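Local coordinates for protein trimethylamine-N-oxide reductase (Haemophilus influenzae, PDB 7L5I) that probably reduces S- and N-oxide substrates such as trimethylamine N-oxide at a molybdenum centre carried by two molybdopterin guanine dinucleotides, at residues G46-V49 with V54-S57; L77-R82 with L683-L688; S226-G231 with D518-S523; T562-L567 with K590-N595. All coordinates share one frame; numbering follows the deposited sequence.

Contact 1 (G46-V49 with V54-S57); sequences GVVV and VVKS
Val-47 and Val-54 meet through like-placed methyls: in each, CG1 stands opposite the backbone N across CA-CB (chi1 -175° and 172°), and the two CG1 atoms come to 3.5 Å of each other. Val-54 CG2 also lies near Val-47 CG1, so Val-47 CG1 rests against both methyls of Val-54. Within 46-49 and 54-57, two backbone hydrogen bonds join the strands of an antiparallel beta hairpin. Val-48 N donates to Lys-56 O at 2.8 Å, and Val-55 N donates to Val-48 O at 3.0 Å with an almost straight N-H...O angle of 175°. Because Val-55 and Lys-56 both face Val-48, the pairing contains a classic beta bulge, and the register moves on by one before Val-49 pairs with Val-54. Val-48 meets both bulge residues: its CG1 packs at 3.9 Å on Val-55 CG2, while its CB stands 4.0 Å from Lys-56 CB. A CA-H...O contact of 3.3 Å from Ser-57 CA to Gly-46 O adds to the backbone pairing at the non-hydrogen-bonded pair Val-47 and Ser-57. Val-47, Val-49 and Val-54 all touch Val-530, and helix 73-78 also packs on Val-54. On that same face, the Ser-57 hydroxyl is hydrogen-bonded to Gln-70 O and Val-73 N. The backbone bonds and the bulge thus set the register; the face with Val-47, Val-54 and Ser-57 packs against other parts of the chain, whereas Val-48 and Lys-56 lie on the more accessible face.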
loop_
_atom_site.group_PDB
_atom_site.type_symbol
_atom_site.label_atom_id
_atom_site.label_comp_id
_atom_site.label_asym_id
_atom_site.label_seq_id
_atom_site.Cartn_x
_atom_site.Cartn_y
_atom_site.Cartn_z
ATOM N N GLY A 46 16.891 -17.438 2.942
ATOM C CA GLY A 46 17.945 -18.393 2.651
ATOM C C GLY A 46 17.488 -19.278 1.512
ATOM O O GLY A 46 16.440 -19.922 1.595
ATOM N N VAL A 47 18.286 -19.311 0.442
ATOM C CA VAL A 47 17.927 -20.022 -0.789
ATOM C C VAL A 47 18.916 -21.163 -0.988
ATOM O O VAL A 47 20.116 -20.927 -1.079
ATOM C CB VAL A 47 17.935 -19.091 -2.018
ATOM C CG1 VAL A 47 17.451 -19.835 -3.230
ATOM C CG2 VAL A 47 17.062 -17.876 -1.771
ATOM N N VAL A 48 18.404 -22.391 -1.079
ATOM C CA VAL A 48 19.240 -23.560 -1.320
ATOM C C VAL A 48 19.335 -23.801 -2.819
ATOM O O VAL A 48 18.316 -23.869 -3.518
ATOM C CB VAL A 48 18.680 -24.803 -0.610
ATOM C CG1 VAL A 48 19.615 -25.993 -0.852
ATOM C CG2 VAL A 48 18.506 -24.548 0.860
ATOM N N VAL A 49 20.573 -23.944 -3.311
ATOM C CA VAL A 49 20.855 -24.152 -4.722
ATOM C C VAL A 49 21.544 -25.501 -4.866
ATOM O O VAL A 49 22.520 -25.778 -4.156
ATOM C CB VAL A 49 21.752 -23.034 -5.281
ATOM C CG1 VAL A 49 21.934 -23.181 -6.768
ATOM C CG2 VAL A 49 21.171 -21.678 -4.944
ATOM N N VAL A 54 17.552 -23.512 -8.074
ATOM C CA VAL A 54 16.956 -23.245 -6.772
ATOM C C VAL A 54 15.979 -24.352 -6.427
ATOM O O VAL A 54 15.057 -24.656 -7.209
ATOM C CB VAL A 54 16.243 -21.876 -6.770
ATOM C CG1 VAL A 54 15.444 -21.676 -5.465
ATOM C CG2 VAL A 54 17.276 -20.780 -6.925
ATOM N N VAL A 55 16.167 -24.949 -5.254
ATOM C CA VAL A 55 15.321 -26.043 -4.787
ATOM C C VAL A 55 14.599 -25.745 -3.483
ATOM O O VAL A 55 13.660 -26.465 -3.155
ATOM C CB VAL A 55 16.115 -27.359 -4.658
ATOM C CG1 VAL A 55 16.523 -27.848 -6.055
ATOM C CG2 VAL A 55 17.334 -27.190 -3.769
ATOM N N LYS A 56 14.979 -24.715 -2.731
ATOM C CA LYS A 56 14.267 -24.410 -1.495
ATOM C C LYS A 56 14.533 -22.961 -1.132
ATOM O O LYS A 56 15.641 -22.454 -1.341
ATOM C CB LYS A 56 14.708 -25.311 -0.330
ATOM C CG LYS A 56 13.772 -25.290 0.905
ATOM C CD LYS A 56 12.526 -26.131 0.650
ATOM C CE LYS A 56 11.500 -26.061 1.775
ATOM N NZ LYS A 56 10.966 -24.671 1.979
ATOM N N SER A 57 13.520 -22.311 -0.576
ATOM C CA SER A 57 13.710 -20.990 0.016
ATOM C C SER A 57 12.889 -20.896 1.288
ATOM O O SER A 57 11.834 -21.535 1.435
ATOM C CB SER A 57 13.352 -19.871 -0.981
ATOM O OG SER A 57 11.991 -19.856 -1.317
#

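Contact 2 (L77-R82 with L683-L688); sequences LYSEAR and LAHTSL
Ser-79 OG is gripped from two directions as it reaches His-685: the backbone N of Ala-81 donates to it at 2.8 Å, and a water sits 2.7 Å from it. The first bond makes an ST turn, set within a type I beta turn from Ser-79 to Arg-82 just after helix 73-78. The same water donates to His-685 O at 2.7 Å, bridging this turn to a second type I turn, Leu-683 to Thr-686. No direct hydrogen bond crosses the contact, so the polar link between the two turns runs through the water. Beside it, the imidazole offers its edge: CD2 lies 3.2 Å from Ser-79 OG, and the oxygen is close to the ring plane. With chi1 at 61°, His-685 CG sits between its own backbone N and carbonyl carbon, and the ring is carried toward the serine. Ala-81 CB adds apolar contact, approaching CD2 of His-685 obliquely at 4.1 Å. The turn holding the histidine is itself braced, since Leu-683 O accepts from both the N and the OG1 of Thr-686. Arg-82 fastens the other segment, donating from NH1 to Leu-77 O and forming a salt bridge with Glu-509. The contact thus brings the early chain against the dinucleotide-binding region, with the side chain of His-685 about 7 Å from a bound MGD. On one face of the imidazole of His-685, the methyl CG2 of Thr-686 lies 3.8 Å above the plane, displaced toward the rim.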
loop_
_atom_site.group_PDB
_atom_site.type_symbol
_atom_site.label_atom_id
_atom_site.label_comp_id
_atom_site.label_asym_id
_atom_site.label_seq_id
_atom_site.Cartn_x
_atom_site.Cartn_y
_atom_site.Cartn_z
ATOM N N LEU A 77 11.440 -17.649 -10.159
ATOM C CA LEU A 77 12.507 -17.731 -11.141
ATOM C C LEU A 77 12.078 -18.454 -12.409
ATOM O O LEU A 77 12.493 -18.078 -13.518
ATOM C CB LEU A 77 13.704 -18.455 -10.531
ATOM C CG LEU A 77 14.602 -17.636 -9.622
ATOM C CD1 LEU A 77 15.602 -18.519 -8.939
ATOM C CD2 LEU A 77 15.280 -16.566 -10.448
ATOM N N TYR A 78 11.290 -19.515 -12.276
ATOM C CA TYR A 78 11.094 -20.461 -13.366
ATOM C C TYR A 78 9.675 -20.462 -13.906
ATOM O O TYR A 78 9.345 -21.289 -14.760
ATOM C CB TYR A 78 11.475 -21.865 -12.894
ATOM C CG TYR A 78 12.848 -21.948 -12.287
ATOM C CD1 TYR A 78 13.949 -21.408 -12.938
ATOM C CD2 TYR A 78 13.045 -22.541 -11.044
ATOM C CE1 TYR A 78 15.224 -21.463 -12.370
ATOM C CE2 TYR A 78 14.306 -22.615 -10.475
ATOM C CZ TYR A 78 15.392 -22.080 -11.140
ATOM O OH TYR A 78 16.642 -22.163 -10.565
ATOM N N SER A 79 8.840 -19.533 -13.459
ATOM C CA SER A 79 7.449 -19.506 -13.871
ATOM C C SER A 79 7.296 -19.334 -15.377
ATOM O O SER A 79 7.992 -18.550 -16.015
ATOM C CB SER A 79 6.722 -18.362 -13.152
ATOM O OG SER A 79 5.409 -18.181 -13.676
ATOM N N GLU A 80 6.317 -20.046 -15.936
ATOM C CA GLU A 80 5.963 -19.806 -17.328
ATOM C C GLU A 80 5.186 -18.507 -17.516
ATOM O O GLU A 80 4.839 -18.180 -18.653
ATOM C CB GLU A 80 5.170 -21.000 -17.861
ATOM C CG GLU A 80 6.034 -22.257 -18.035
ATOM C CD GLU A 80 7.243 -22.014 -18.935
ATOM O OE1 GLU A 80 7.052 -21.580 -20.095
ATOM O OE2 GLU A 80 8.388 -22.214 -18.472
ATOM N N ALA A 81 4.900 -17.761 -16.447
ATOM C CA ALA A 81 4.351 -16.423 -16.591
ATOM C C ALA A 81 5.420 -15.376 -16.810
ATOM O O ALA A 81 5.088 -14.222 -17.085
ATOM C CB ALA A 81 3.533 -16.021 -15.359
ATOM N N ARG A 82 6.702 -15.736 -16.726
ATOM C CA ARG A 82 7.730 -14.719 -16.864
ATOM C C ARG A 82 7.790 -14.181 -18.290
ATOM O O ARG A 82 7.535 -14.889 -19.268
ATOM C CB ARG A 82 9.091 -15.270 -16.486
ATOM C CG ARG A 82 9.317 -15.296 -14.995
ATOM C CD ARG A 82 10.683 -15.509 -14.632
ATOM N NE ARG A 82 11.547 -14.380 -15.005
ATOM C CZ ARG A 82 12.758 -14.224 -14.510
ATOM N NH1 ARG A 82 13.220 -15.088 -13.620
ATOM N NH2 ARG A 82 13.516 -13.206 -14.895
ATOM N N LEU A 683 3.318 -12.621 -6.616
ATOM C CA LEU A 683 3.305 -14.026 -6.245
ATOM C C LEU A 683 1.966 -14.670 -6.586
ATOM O O LEU A 683 1.765 -15.844 -6.238
ATOM C CB LEU A 683 3.630 -14.255 -4.769
ATOM C CG LEU A 683 4.923 -13.570 -4.298
ATOM C CD1 LEU A 683 5.173 -13.840 -2.820
ATOM C CD2 LEU A 683 6.114 -13.973 -5.124
ATOM N N ALA A 684 1.046 -13.952 -7.227
ATOM C CA ALA A 684 -0.228 -14.530 -7.649
ATOM C C ALA A 684 -0.047 -15.733 -8.560
ATOM O O ALA A 684 -0.906 -16.620 -8.608
ATOM C CB ALA A 684 -1.062 -13.478 -8.370
ATOM N N HIS A 685 1.042 -15.770 -9.306
ATOM C CA HIS A 685 1.269 -16.799 -10.308
ATOM C C HIS A 685 1.979 -18.037 -9.761
ATOM O O HIS A 685 2.286 -18.953 -10.540
ATOM C CB HIS A 685 2.109 -16.210 -11.432
ATOM C CG HIS A 685 3.449 -15.722 -10.978
ATOM N ND1 HIS A 685 3.600 -14.811 -9.949
ATOM C CD2 HIS A 685 4.697 -16.021 -11.405
ATOM C CE1 HIS A 685 4.884 -14.584 -9.756
ATOM N NE2 HIS A 685 5.569 -15.297 -10.634
ATOM N N THR A 686 2.268 -18.068 -8.477
ATOM C CA THR A 686 3.049 -19.110 -7.843
ATOM C C THR A 686 2.113 -20.144 -7.215
ATOM O O THR A 686 0.878 -20.021 -7.251
ATOM C CB THR A 686 3.984 -18.562 -6.772
ATOM O OG1 THR A 686 3.213 -18.116 -5.643
ATOM C CG2 THR A 686 4.873 -17.444 -7.306
ATOM N N SER A 687 2.715 -21.151 -6.589
ATOM C CA SER A 687 1.943 -22.198 -5.937
ATOM C C SER A 687 1.202 -21.716 -4.698
ATOM O O SER A 687 0.341 -22.445 -4.189
ATOM C CB SER A 687 2.884 -23.354 -5.578
ATOM O OG SER A 687 3.862 -22.916 -4.665
ATOM N N LEU A 688 1.472 -20.499 -4.206
ATOM C CA LEU A 688 0.686 -19.977 -3.103
ATOM C C LEU A 688 -0.791 -19.848 -3.471
ATOM O O LEU A 688 -1.630 -19.815 -2.572
ATOM C CB LEU A 688 1.216 -18.608 -2.666
ATOM C CG LEU A 688 2.642 -18.636 -2.081
ATOM C CD1 LEU A 688 3.079 -17.229 -1.696
ATOM C CD2 LEU A 688 2.698 -19.563 -0.914
HETATM O O HOH W 1 4.055 -20.065 -12.322
#

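Contact 3 (S226-G231 with D518-S523); sequences STDQKG and DYSMMS
Ser-520 OG donates a short hydrogen bond, 2.6 Å, to Asp-228 OD2, joining the loop between strands 512-517 and 523-527 to an Asx turn that leads into helix 230-240. In that turn Asp-228 OD1 accepts from Lys-230 N at 2.8 Å, so the two carboxylate oxygens serve different segments. Both Asp-228 and Ser-520 place their gamma atom between the backbone N and the carbonyl carbon (chi1 67° and 66°), and these matching conformations aim carboxylate and hydroxyl at each other. The hydroxyl meets OD2 on its anti side, 19° out of the carboxylate plane. A water completes the link, donating to OD2 of Asp-228 at 2.7 Å and accepting from Ser-520 N; OD2 therefore receives two bonds, which should help fix the rotation of the buried acid group. One residue before Asp-228, Thr-227 OG1 accepts from Gln-229 N in an ST turn.

Met-522 supplies the apolar half. Its CG shares the same first-torsion placement, and the chain is then extended at chi2 and bent at chi3, so the thioether passes beside Asp-228, with SD 4.0 Å from CB of that residue, and finishes at Lys-230. The lysine chain, bent at chi2, crosses the methionine at about a right angle, while its NZ turns off to a salt bridge with Glu-233. Strand 226-227 lies next to strand 512-517 in the same mixed sheet. The terminal methyl CE of Met-522 rests 3.8 Å from Lys-230 CG.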
loop_
_atom_site.group_PDB
_atom_site.type_symbol
_atom_site.label_atom_id
_atom_site.label_comp_id
_atom_site.label_asym_id
_atom_site.label_seq_id
_atom_site.Cartn_x
_atom_site.Cartn_y
_atom_site.Cartn_z
ATOM N N SER A 226 12.914 -4.568 3.934
ATOM C CA SER A 226 12.724 -6.007 4.125
ATOM C C SER A 226 12.248 -6.224 5.552
ATOM O O SER A 226 12.896 -5.767 6.490
ATOM C CB SER A 226 14.037 -6.745 3.834
ATOM O OG SER A 226 13.920 -8.136 3.990
ATOM N N THR A 227 11.126 -6.921 5.739
ATOM C CA THR A 227 10.564 -6.966 7.088
ATOM C C THR A 227 11.546 -7.527 8.118
ATOM O O THR A 227 12.151 -8.580 7.914
ATOM C CB THR A 227 9.262 -7.777 7.121
ATOM O OG1 THR A 227 8.814 -7.834 8.484
ATOM C CG2 THR A 227 9.411 -9.202 6.576
ATOM N N ASP A 228 11.662 -6.829 9.265
ATOM C CA ASP A 228 12.485 -7.325 10.376
ATOM C C ASP A 228 11.815 -8.433 11.170
ATOM O O ASP A 228 12.487 -9.063 12.003
ATOM C CB ASP A 228 12.918 -6.162 11.300
ATOM C CG ASP A 228 11.764 -5.491 12.067
ATOM O OD1 ASP A 228 10.742 -6.110 12.379
ATOM O OD2 ASP A 228 11.922 -4.279 12.400
ATOM N N GLN A 229 10.539 -8.717 10.901
ATOM C CA GLN A 229 9.759 -9.819 11.460
ATOM C C GLN A 229 9.445 -9.634 12.934
ATOM O O GLN A 229 8.831 -10.517 13.535
ATOM C CB GLN A 229 10.465 -11.169 11.245
ATOM C CG GLN A 229 10.856 -11.363 9.798
ATOM C CD GLN A 229 11.247 -12.785 9.461
ATOM O OE1 GLN A 229 10.552 -13.454 8.704
ATOM N NE2 GLN A 229 12.356 -13.266 10.050
ATOM N N LYS A 230 9.790 -8.495 13.530
ATOM C CA LYS A 230 9.616 -8.317 14.959
ATOM C C LYS A 230 8.270 -7.717 15.342
ATOM O O LYS A 230 7.831 -7.907 16.482
ATOM C CB LYS A 230 10.730 -7.424 15.520
ATOM C CG LYS A 230 12.126 -8.006 15.370
ATOM C CD LYS A 230 12.256 -9.332 16.085
ATOM C CE LYS A 230 13.614 -9.996 15.873
ATOM N NZ LYS A 230 13.633 -11.300 16.611
ATOM N N GLY A 231 7.600 -7.010 14.430
ATOM C CA GLY A 231 6.292 -6.456 14.759
ATOM C C GLY A 231 5.292 -7.546 15.087
ATOM O O GLY A 231 4.555 -7.473 16.076
ATOM N N ASP A 518 10.629 -1.452 8.716
ATOM C CA ASP A 518 11.103 -0.167 8.219
ATOM C C ASP A 518 11.509 0.872 9.262
ATOM O O ASP A 518 11.877 1.984 8.913
ATOM C CB ASP A 518 9.991 0.476 7.344
ATOM C CG ASP A 518 9.825 -0.214 5.988
ATOM O OD1 ASP A 518 10.773 -0.858 5.547
ATOM O OD2 ASP A 518 8.743 -0.103 5.364
ATOM N N TYR A 519 11.425 0.532 10.534
ATOM C CA TYR A 519 11.749 1.515 11.566
ATOM C C TYR A 519 12.900 1.095 12.452
ATOM O O TYR A 519 13.662 1.961 12.914
ATOM C CB TYR A 519 10.510 1.783 12.430
ATOM C CG TYR A 519 9.359 2.285 11.605
ATOM C CD1 TYR A 519 9.226 3.627 11.322
ATOM C CD2 TYR A 519 8.416 1.413 11.066
ATOM C CE1 TYR A 519 8.163 4.119 10.563
ATOM C CE2 TYR A 519 7.354 1.901 10.285
ATOM C CZ TYR A 519 7.245 3.259 10.028
ATOM O OH TYR A 519 6.196 3.782 9.282
ATOM N N SER A 520 13.034 -0.193 12.727
ATOM C CA SER A 520 14.096 -0.641 13.621
ATOM C C SER A 520 15.461 -0.397 13.018
ATOM O O SER A 520 16.414 -0.094 13.747
ATOM C CB SER A 520 13.930 -2.135 13.924
ATOM O OG SER A 520 14.132 -2.892 12.755
ATOM N N MET A 521 15.570 -0.516 11.699
ATOM C CA MET A 521 16.847 -0.489 11.017
ATOM C C MET A 521 17.843 -1.426 11.690
ATOM O O MET A 521 19.017 -1.093 11.854
ATOM C CB MET A 521 17.401 0.934 10.968
ATOM C CG MET A 521 16.433 1.922 10.412
ATOM S SD MET A 521 15.778 1.345 8.818
ATOM C CE MET A 521 16.960 2.032 7.748
ATOM N N MET A 522 17.380 -2.614 12.084
ATOM C CA MET A 522 18.159 -3.438 12.993
ATOM C C MET A 522 19.175 -4.347 12.301
ATOM O O MET A 522 19.961 -4.995 12.999
ATOM C CB MET A 522 17.233 -4.290 13.857
ATOM C CG MET A 522 16.454 -5.261 13.077
ATOM S SD MET A 522 15.643 -6.438 14.169
ATOM C CE MET A 522 14.779 -5.343 15.224
ATOM N N SER A 523 19.181 -4.407 10.972
ATOM C CA SER A 523 20.163 -5.217 10.268
ATOM C C SER A 523 20.401 -4.667 8.870
ATOM O O SER A 523 19.505 -4.074 8.259
ATOM C CB SER A 523 19.740 -6.684 10.105
ATOM O OG SER A 523 19.202 -7.203 11.306
HETATM O O HOH W 2 10.821 -1.831 12.153
#

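Contact 4 (T562-L567 with K590-N595); sequences TEMEWL and KFWAEN
Met-564 lays its terminal methyl on the indole of Trp-592, a Met-aromatic contact between the first turn of helix 563-580 and the end of helix 588-594. The CH-pi component is well defined: CE stands 3.9 Å from the centroid of the five-membered ring and only 8° off its normal, hence squarely over that ring. The sulfur is a more distant partner; SD is 4.8 Å from the same centroid and 25° off the normal. Bends at chi2 and chi3 fold the methionine chain so that its methyl, rather than its sulfur, makes the closest approach, and the two side chains cross at about a right angle.

Purely apolar packing is slighter. Leu-567, one turn further along its helix, brings CD1 obliquely to Trp-592 CH2 at 4.4 Å, at the six-membered part of the indole. Phe-588 touches Met-564, Leu-567 and the tryptophan ring, and Leu-513 of strand 512-517 packs on both Leu-567 and Trp-592, so the helix pair sits against the sheet.

Hydrogen bonding acts within the segments, not between them. Thr-562 is the N-cap of helix 563-580 and forms a capping box with Glu-565, which caps the same first turn that carries Met-564. Its two arms are Glu-565 N to Thr-562 OG1, 3.1 Å, and Thr-562 N to Glu-565 OE1, also 3.1 Å.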
loop_
_atom_site.group_PDB
_atom_site.type_symbol
_atom_site.label_atom_id
_atom_site.label_comp_id
_atom_site.label_asym_id
_atom_site.label_seq_id
_atom_site.Cartn_x
_atom_site.Cartn_y
_atom_site.Cartn_z
ATOM N N THR A 562 30.588 0.324 -11.281
ATOM C CA THR A 562 30.045 -1.013 -11.435
ATOM C C THR A 562 28.979 -1.277 -10.378
ATOM O O THR A 562 28.830 -0.521 -9.417
ATOM C CB THR A 562 31.152 -2.053 -11.299
ATOM O OG1 THR A 562 31.651 -2.011 -9.961
ATOM C CG2 THR A 562 32.280 -1.750 -12.294
ATOM N N GLU A 563 28.257 -2.386 -10.555
ATOM C CA GLU A 563 27.299 -2.835 -9.548
ATOM C C GLU A 563 27.925 -2.867 -8.167
ATOM O O GLU A 563 27.375 -2.306 -7.206
ATOM C CB GLU A 563 26.775 -4.224 -9.920
ATOM C CG GLU A 563 25.671 -4.786 -9.008
ATOM C CD GLU A 563 25.253 -6.216 -9.391
ATOM O OE1 GLU A 563 26.144 -7.096 -9.503
ATOM O OE2 GLU A 563 24.034 -6.478 -9.575
ATOM N N MET A 564 29.077 -3.520 -8.032
ATOM C CA MET A 564 29.659 -3.694 -6.706
ATOM C C MET A 564 30.220 -2.386 -6.163
ATOM O O MET A 564 30.251 -2.196 -4.943
ATOM C CB MET A 564 30.747 -4.774 -6.731
ATOM C CG MET A 564 30.210 -6.176 -7.057
ATOM S SD MET A 564 28.897 -6.810 -5.958
ATOM C CE MET A 564 29.733 -6.629 -4.516
ATOM N N GLU A 565 30.663 -1.474 -7.031
ATOM C CA GLU A 565 31.074 -0.159 -6.555
ATOM C C GLU A 565 29.897 0.656 -6.028
ATOM O O GLU A 565 30.048 1.396 -5.043
ATOM C CB GLU A 565 31.800 0.610 -7.662
ATOM C CG GLU A 565 33.230 0.107 -7.857
ATOM C CD GLU A 565 33.928 0.648 -9.092
ATOM O OE1 GLU A 565 33.262 1.139 -10.026
ATOM O OE2 GLU A 565 35.171 0.571 -9.135
ATOM N N TRP A 566 28.720 0.562 -6.687
ATOM C CA TRP A 566 27.525 1.190 -6.145
ATOM C C TRP A 566 27.195 0.619 -4.768
ATOM O O TRP A 566 26.937 1.361 -3.815
ATOM C CB TRP A 566 26.331 0.984 -7.089
ATOM C CG TRP A 566 26.145 1.936 -8.234
ATOM C CD1 TRP A 566 26.243 1.644 -9.559
ATOM C CD2 TRP A 566 25.799 3.319 -8.157
ATOM N NE1 TRP A 566 25.961 2.757 -10.316
ATOM C CE2 TRP A 566 25.692 3.800 -9.477
ATOM C CE3 TRP A 566 25.551 4.195 -7.097
ATOM C CZ2 TRP A 566 25.356 5.116 -9.763
ATOM C CZ3 TRP A 566 25.232 5.501 -7.378
ATOM C CH2 TRP A 566 25.133 5.949 -8.703
ATOM N N LEU A 567 27.210 -0.709 -4.643
ATOM C CA LEU A 567 26.846 -1.325 -3.372
ATOM C C LEU A 567 27.814 -0.921 -2.269
ATOM O O LEU A 567 27.401 -0.649 -1.145
ATOM C CB LEU A 567 26.782 -2.847 -3.524
ATOM C CG LEU A 567 25.753 -3.352 -4.541
ATOM C CD1 LEU A 567 25.619 -4.846 -4.444
ATOM C CD2 LEU A 567 24.412 -2.711 -4.338
ATOM N N LYS A 590 34.327 -7.751 3.492
ATOM C CA LYS A 590 34.130 -8.796 4.483
ATOM C C LYS A 590 32.655 -9.078 4.683
ATOM O O LYS A 590 32.224 -10.242 4.702
ATOM C CB LYS A 590 34.801 -8.371 5.794
ATOM C CG LYS A 590 34.761 -9.376 6.918
ATOM C CD LYS A 590 35.522 -8.790 8.135
ATOM C CE LYS A 590 36.335 -9.820 8.892
ATOM N NZ LYS A 590 37.506 -9.202 9.604
ATOM N N PHE A 591 31.842 -8.024 4.796
ATOM C CA PHE A 591 30.395 -8.227 4.900
ATOM C C PHE A 591 29.883 -9.035 3.721
ATOM O O PHE A 591 29.095 -9.974 3.891
ATOM C CB PHE A 591 29.682 -6.874 4.987
ATOM C CG PHE A 591 28.195 -6.952 4.786
ATOM C CD1 PHE A 591 27.331 -7.256 5.836
ATOM C CD2 PHE A 591 27.672 -6.736 3.536
ATOM C CE1 PHE A 591 25.954 -7.346 5.612
ATOM C CE2 PHE A 591 26.319 -6.813 3.303
ATOM C CZ PHE A 591 25.456 -7.114 4.347
ATOM N N TRP A 592 30.307 -8.674 2.509
ATOM C CA TRP A 592 29.755 -9.315 1.322
ATOM C C TRP A 592 30.162 -10.781 1.258
ATOM O O TRP A 592 29.344 -11.646 0.918
ATOM C CB TRP A 592 30.203 -8.573 0.058
ATOM C CG TRP A 592 29.418 -9.030 -1.099
ATOM C CD1 TRP A 592 29.838 -9.850 -2.104
ATOM C CD2 TRP A 592 28.018 -8.776 -1.344
ATOM N NE1 TRP A 592 28.798 -10.105 -2.967
ATOM C CE2 TRP A 592 27.677 -9.451 -2.527
ATOM C CE3 TRP A 592 27.038 -8.036 -0.679
ATOM C CZ2 TRP A 592 26.394 -9.420 -3.061
ATOM C CZ3 TRP A 592 25.768 -8.000 -1.208
ATOM C CH2 TRP A 592 25.452 -8.687 -2.386
ATOM N N ALA A 593 31.419 -11.077 1.617
ATOM C CA ALA A 593 31.898 -12.461 1.605
ATOM C C ALA A 593 31.171 -13.308 2.627
ATOM O O ALA A 593 30.901 -14.493 2.386
ATOM C CB ALA A 593 33.402 -12.482 1.873
ATOM N N GLU A 594 30.897 -12.752 3.809
ATOM C CA GLU A 594 30.195 -13.504 4.841
ATOM C C GLU A 594 28.761 -13.837 4.438
ATOM O O GLU A 594 28.251 -14.892 4.820
ATOM C CB GLU A 594 30.251 -12.716 6.153
ATOM C CG GLU A 594 31.694 -12.595 6.691
ATOM C CD GLU A 594 31.854 -11.859 8.031
ATOM O OE1 GLU A 594 31.211 -10.800 8.278
ATOM O OE2 GLU A 594 32.675 -12.352 8.837
ATOM N N ASN A 595 28.116 -12.979 3.648
ATOM C CA ASN A 595 26.759 -13.219 3.119
ATOM C C ASN A 595 25.773 -13.629 4.216
ATOM O O ASN A 595 25.020 -14.595 4.077
ATOM C CB ASN A 595 26.797 -14.259 1.993
ATOM C CG ASN A 595 25.432 -14.504 1.351
ATOM O OD1 ASN A 595 25.030 -15.655 1.118
ATOM N ND2 ASN A 595 24.730 -13.428 1.032
#

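In the fold
From the N terminus, contact 1 closes first, a local hairpin of strands 43-50 and 53-59. Helix 73-78 follows and leads into contact 2, which touches contact 1 through Tyr-78 OH near Val-54 N and through Leu-77 packing on Val-54. Contact 2 closes a loop of 600 residues, tying the early chain to the dinucleotide-binding region, and this long loop encloses both contact 3 and contact 4. These two lie in series: contact 3 spans 286 residues to bring the start of helix 230-240 to the loop after strand 512-517, then contact 4 closes a short loop, with 22 residues between its segments, and pairs helices 563-580 and 588-594. None of the four cross.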